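Long-range contact in cytosolic IMP-GMP specific 5'-nucleotidase (Legionella pneumophila subsp. pneumophila, PDB 4OHF), which probably hydrolyses the 5'-phosphate of purine nucleoside monophosphates such as IMP and GMP, as a magnesium-dependent nucleotidase of the HAD superfamily: residues B[250-260]-B[278-287]. Residues are numbered along the deposited sequence; the frame is centred on the assembly and turned at random.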
loop_
_atom_site.group_PDB
_atom_site.type_symbol
_atom_site.label_atom_id
_atom_site.label_comp_id
_atom_site.label_asym_id
_atom_site.label_seq_id
_atom_site.Cartn_x
_atom_site.Cartn_y
_atom_site.Cartn_z
ATOM N N PHE B 250 1.787 1.326 -22.330
ATOM C CA PHE B 250 0.961 1.681 -23.478
ATOM C C PHE B 250 -0.497 1.257 -23.223
ATOM O O PHE B 250 -1.440 1.952 -23.598
ATOM C CB PHE B 250 1.437 0.973 -24.740
ATOM C CG PHE B 250 0.494 1.127 -25.916
ATOM C CD1 PHE B 250 0.706 2.118 -26.883
ATOM C CD2 PHE B 250 -0.619 0.299 -26.046
ATOM C CE1 PHE B 250 -0.174 2.279 -27.958
ATOM C CE2 PHE B 250 -1.499 0.451 -27.107
ATOM C CZ PHE B 250 -1.274 1.451 -28.070
ATOM N N PHE B 251 -0.668 0.099 -22.600
ATOM C CA PHE B 251 -1.983 -0.442 -22.319
ATOM C C PHE B 251 -2.778 0.299 -21.247
ATOM O O PHE B 251 -3.979 0.473 -21.388
ATOM C CB PHE B 251 -1.860 -1.915 -21.916
ATOM C CG PHE B 251 -1.299 -2.787 -22.988
ATOM C CD1 PHE B 251 -0.029 -3.343 -22.863
ATOM C CD2 PHE B 251 -2.033 -3.047 -24.138
ATOM C CE1 PHE B 251 0.501 -4.144 -23.870
ATOM C CE2 PHE B 251 -1.517 -3.842 -25.148
ATOM C CZ PHE B 251 -0.244 -4.395 -25.015
ATOM N N TYR B 252 -2.119 0.747 -20.183
ATOM C CA TYR B 252 -2.848 1.409 -19.105
ATOM C C TYR B 252 -2.523 2.868 -18.822
ATOM O O TYR B 252 -3.285 3.545 -18.128
ATOM C CB TYR B 252 -2.688 0.609 -17.803
ATOM C CG TYR B 252 -1.254 0.423 -17.361
ATOM C CD1 TYR B 252 -0.613 -0.814 -17.499
ATOM C CD2 TYR B 252 -0.543 1.473 -16.788
ATOM C CE1 TYR B 252 0.699 -1.000 -17.071
ATOM C CE2 TYR B 252 0.779 1.299 -16.354
ATOM C CZ TYR B 252 1.388 0.056 -16.502
ATOM O OH TYR B 252 2.683 -0.127 -16.084
ATOM N N ASP B 253 -1.401 3.357 -19.335
ATOM C CA ASP B 253 -1.024 4.741 -19.096
ATOM C C ASP B 253 -1.696 5.686 -20.093
ATOM O O ASP B 253 -2.633 5.291 -20.786
ATOM C CB ASP B 253 0.489 4.872 -19.154
ATOM C CG ASP B 253 1.012 5.890 -18.170
ATOM O OD1 ASP B 253 2.050 5.625 -17.509
ATOM O OD2 ASP B 253 0.371 6.961 -18.064
ATOM N N ASN B 254 -1.237 6.931 -20.165
ATOM C CA ASN B 254 -1.849 7.894 -21.078
ATOM C C ASN B 254 -0.822 8.685 -21.897
ATOM O O ASN B 254 -1.058 9.842 -22.261
ATOM C CB ASN B 254 -2.718 8.862 -20.290
ATOM C CG ASN B 254 -1.916 9.653 -19.279
ATOM O OD1 ASN B 254 -2.449 10.526 -18.595
ATOM N ND2 ASN B 254 -0.619 9.357 -19.181
ATOM N N LEU B 255 0.317 8.061 -22.170
ATOM C CA LEU B 255 1.368 8.685 -22.952
ATOM C C LEU B 255 0.807 9.009 -24.347
ATOM O O LEU B 255 -0.029 8.280 -24.873
ATOM C CB LEU B 255 2.554 7.718 -23.011
ATOM C CG LEU B 255 2.919 7.256 -21.586
ATOM C CD1 LEU B 255 4.070 6.269 -21.603
ATOM C CD2 LEU B 255 3.278 8.485 -20.732
ATOM N N ARG B 256 1.252 10.106 -24.944
ATOM C CA ARG B 256 0.724 10.495 -26.245
ATOM C C ARG B 256 1.346 9.838 -27.473
ATOM O O ARG B 256 2.462 9.317 -27.437
ATOM C CB ARG B 256 0.776 12.027 -26.410
ATOM C CG ARG B 256 2.174 12.675 -26.291
ATOM C CD ARG B 256 2.239 14.053 -27.005
ATOM N NE ARG B 256 1.137 14.952 -26.636
ATOM C CZ ARG B 256 0.924 15.431 -25.409
ATOM N NH1 ARG B 256 -0.108 16.238 -25.180
ATOM N NH2 ARG B 256 1.744 15.114 -24.407
ATOM N N PHE B 257 0.583 9.858 -28.558
ATOM C CA PHE B 257 1.009 9.316 -29.834
ATOM C C PHE B 257 1.841 10.373 -30.554
ATOM O O PHE B 257 1.701 11.574 -30.313
ATOM C CB PHE B 257 -0.200 8.997 -30.715
ATOM C CG PHE B 257 -0.796 7.639 -30.479
ATOM C CD1 PHE B 257 -0.155 6.491 -30.944
ATOM C CD2 PHE B 257 -2.011 7.507 -29.818
ATOM C CE1 PHE B 257 -0.714 5.237 -30.763
ATOM C CE2 PHE B 257 -2.580 6.249 -29.630
ATOM C CZ PHE B 257 -1.927 5.112 -30.106
ATOM N N LEU B 258 2.712 9.911 -31.438
ATOM C CA LEU B 258 3.550 10.785 -32.241
ATOM C C LEU B 258 3.441 10.227 -33.650
ATOM O O LEU B 258 3.542 9.025 -33.860
ATOM C CB LEU B 258 5.002 10.754 -31.750
ATOM C CG LEU B 258 5.257 11.511 -30.437
ATOM C CD1 LEU B 258 6.692 11.333 -29.980
ATOM C CD2 LEU B 258 4.966 12.983 -30.659
ATOM N N SER B 259 3.196 11.090 -34.619
ATOM C CA SER B 259 3.064 10.622 -35.988
ATOM C C SER B 259 4.441 10.508 -36.623
ATOM O O SER B 259 5.237 11.444 -36.555
ATOM C CB SER B 259 2.191 11.584 -36.781
ATOM O OG SER B 259 1.982 11.086 -38.085
ATOM N N VAL B 260 4.729 9.362 -37.229
ATOM C CA VAL B 260 6.030 9.162 -37.846
ATOM C C VAL B 260 5.983 9.257 -39.355
ATOM O O VAL B 260 5.145 8.619 -39.998
ATOM C CB VAL B 260 6.635 7.781 -37.484
ATOM C CG1 VAL B 260 8.080 7.709 -37.954
ATOM C CG2 VAL B 260 6.552 7.543 -35.999
ATOM N N VAL B 278 2.192 4.993 -39.554
ATOM C CA VAL B 278 3.198 4.656 -38.564
ATOM C C VAL B 278 3.155 5.668 -37.423
ATOM O O VAL B 278 2.909 6.845 -37.661
ATOM C CB VAL B 278 4.591 4.660 -39.194
ATOM C CG1 VAL B 278 5.612 4.182 -38.178
ATOM C CG2 VAL B 278 4.596 3.782 -40.432
ATOM N N TYR B 279 3.383 5.201 -36.195
ATOM C CA TYR B 279 3.380 6.061 -35.022
ATOM C C TYR B 279 4.432 5.626 -33.999
ATOM O O TYR B 279 5.086 4.586 -34.152
ATOM C CB TYR B 279 2.006 6.047 -34.329
ATOM C CG TYR B 279 0.880 6.696 -35.105
ATOM C CD1 TYR B 279 0.186 5.990 -36.097
ATOM C CD2 TYR B 279 0.516 8.023 -34.863
ATOM C CE1 TYR B 279 -0.844 6.587 -36.825
ATOM C CE2 TYR B 279 -0.509 8.635 -35.587
ATOM C CZ TYR B 279 -1.189 7.912 -36.568
ATOM O OH TYR B 279 -2.222 8.501 -37.278
ATOM N N GLN B 280 4.586 6.442 -32.957
ATOM C CA GLN B 280 5.515 6.154 -31.868
ATOM C C GLN B 280 4.762 6.422 -30.562
ATOM O O GLN B 280 3.947 7.346 -30.503
ATOM C CB GLN B 280 6.757 7.050 -31.963
ATOM C CG GLN B 280 7.747 6.827 -30.835
ATOM C CD GLN B 280 9.081 7.489 -31.082
ATOM O OE1 GLN B 280 9.804 7.111 -32.000
ATOM N NE2 GLN B 280 9.418 8.475 -30.261
ATOM N N GLY B 281 5.022 5.610 -29.536
ATOM C CA GLY B 281 4.344 5.776 -28.256
ATOM C C GLY B 281 2.853 5.447 -28.286
ATOM O O GLY B 281 2.442 4.399 -28.806
ATOM N N GLY B 282 2.036 6.340 -27.729
ATOM C CA GLY B 282 0.595 6.126 -27.724
ATOM C C GLY B 282 0.053 5.400 -26.498
ATOM O O GLY B 282 0.786 5.059 -25.557
ATOM N N ASN B 283 -1.252 5.166 -26.505
ATOM C CA ASN B 283 -1.902 4.468 -25.407
ATOM C C ASN B 283 -3.153 3.794 -25.951
ATOM O O ASN B 283 -3.813 4.323 -26.853
ATOM C CB ASN B 283 -2.241 5.443 -24.252
ATOM C CG ASN B 283 -3.297 6.482 -24.626
ATOM O OD1 ASN B 283 -4.473 6.163 -24.809
ATOM N ND2 ASN B 283 -2.874 7.731 -24.740
ATOM N N ALA B 284 -3.457 2.616 -25.417
ATOM C CA ALA B 284 -4.608 1.830 -25.861
ATOM C C ALA B 284 -5.923 2.583 -25.853
ATOM O O ALA B 284 -6.720 2.456 -26.781
ATOM C CB ALA B 284 -4.743 0.586 -25.012
ATOM N N LYS B 285 -6.153 3.346 -24.793
ATOM C CA LYS B 285 -7.378 4.116 -24.655
ATOM C C LYS B 285 -7.673 4.927 -25.921
ATOM O O LYS B 285 -8.713 4.746 -26.560
ATOM C CB LYS B 285 -7.255 5.047 -23.447
ATOM C CG LYS B 285 -8.414 6.014 -23.249
ATOM C CD LYS B 285 -9.662 5.331 -22.728
ATOM C CE LYS B 285 -10.283 6.122 -21.564
ATOM N NZ LYS B 285 -10.510 7.564 -21.885
ATOM N N LYS B 286 -6.746 5.807 -26.290
ATOM C CA LYS B 286 -6.941 6.634 -27.474
ATOM C C LYS B 286 -7.059 5.834 -28.764
ATOM O O LYS B 286 -7.861 6.169 -29.630
ATOM C CB LYS B 286 -5.809 7.658 -27.604
ATOM C CG LYS B 286 -5.902 8.506 -28.860
ATOM C CD LYS B 286 -5.146 9.810 -28.684
ATOM C CE LYS B 286 -4.849 10.465 -30.023
ATOM N NZ LYS B 286 -6.079 10.850 -30.783
ATOM N N PHE B 287 -6.261 4.775 -28.881
ATOM C CA PHE B 287 -6.259 3.931 -30.073
ATOM C C PHE B 287 -7.624 3.315 -30.303
ATOM O O PHE B 287 -8.161 3.339 -31.410
ATOM C CB PHE B 287 -5.202 2.823 -29.923
ATOM C CG PHE B 287 -5.128 1.882 -31.096
ATOM C CD1 PHE B 287 -5.973 0.777 -31.180
ATOM C CD2 PHE B 287 -4.203 2.099 -32.121
ATOM C CE1 PHE B 287 -5.900 -0.104 -32.266
ATOM C CE2 PHE B 287 -4.119 1.227 -33.214
ATOM C CZ PHE B 287 -4.970 0.123 -33.283
HETATM O O HOH W 1 0.356 5.211 -22.428
HETATM O O HOH W 2 1.018 8.280 -39.268
#
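F257 lays one face of its ring over the backbone of G282, whose CA sits above the ring centre. K286 CD and F287 CB, both from helix 284-290, meet the edge of the ring. CG of F257 stands anti to the carbonyl carbon (chi1 -86°), which brings the ring face against G282. F250 takes the next piece of that loop. One face of its ring covers N283 CA and A284 N, and G281 O lies at its edge. Its carbonyl O also accepts from A284 N at 2.8 Å.

N283 has two roles. Its ND2 bonds across the contact, donating to L255 O at 2.9 Å, with that oxygen near the amide plane. Its OD1 caps its own helix by accepting from K286 N at 2.7 Å, in an almost straight bond (177°). On the strand side of this loop the chains pair as antiparallel strands. L258 and Q280 exchange two backbone bonds, and V260 N donates to V278 O at 3.1 Å.

The contact belongs to the HAD-like core. Q280 OE1 accepts a hydrogen bond from N269 ND2 of the second subunit. F287 packs on F206 and F240. Strand 277-281 lies between parallel strand 240-243 and antiparallel strand 257-260, which is followed by strand 267-269, the outermost on that side within this chain.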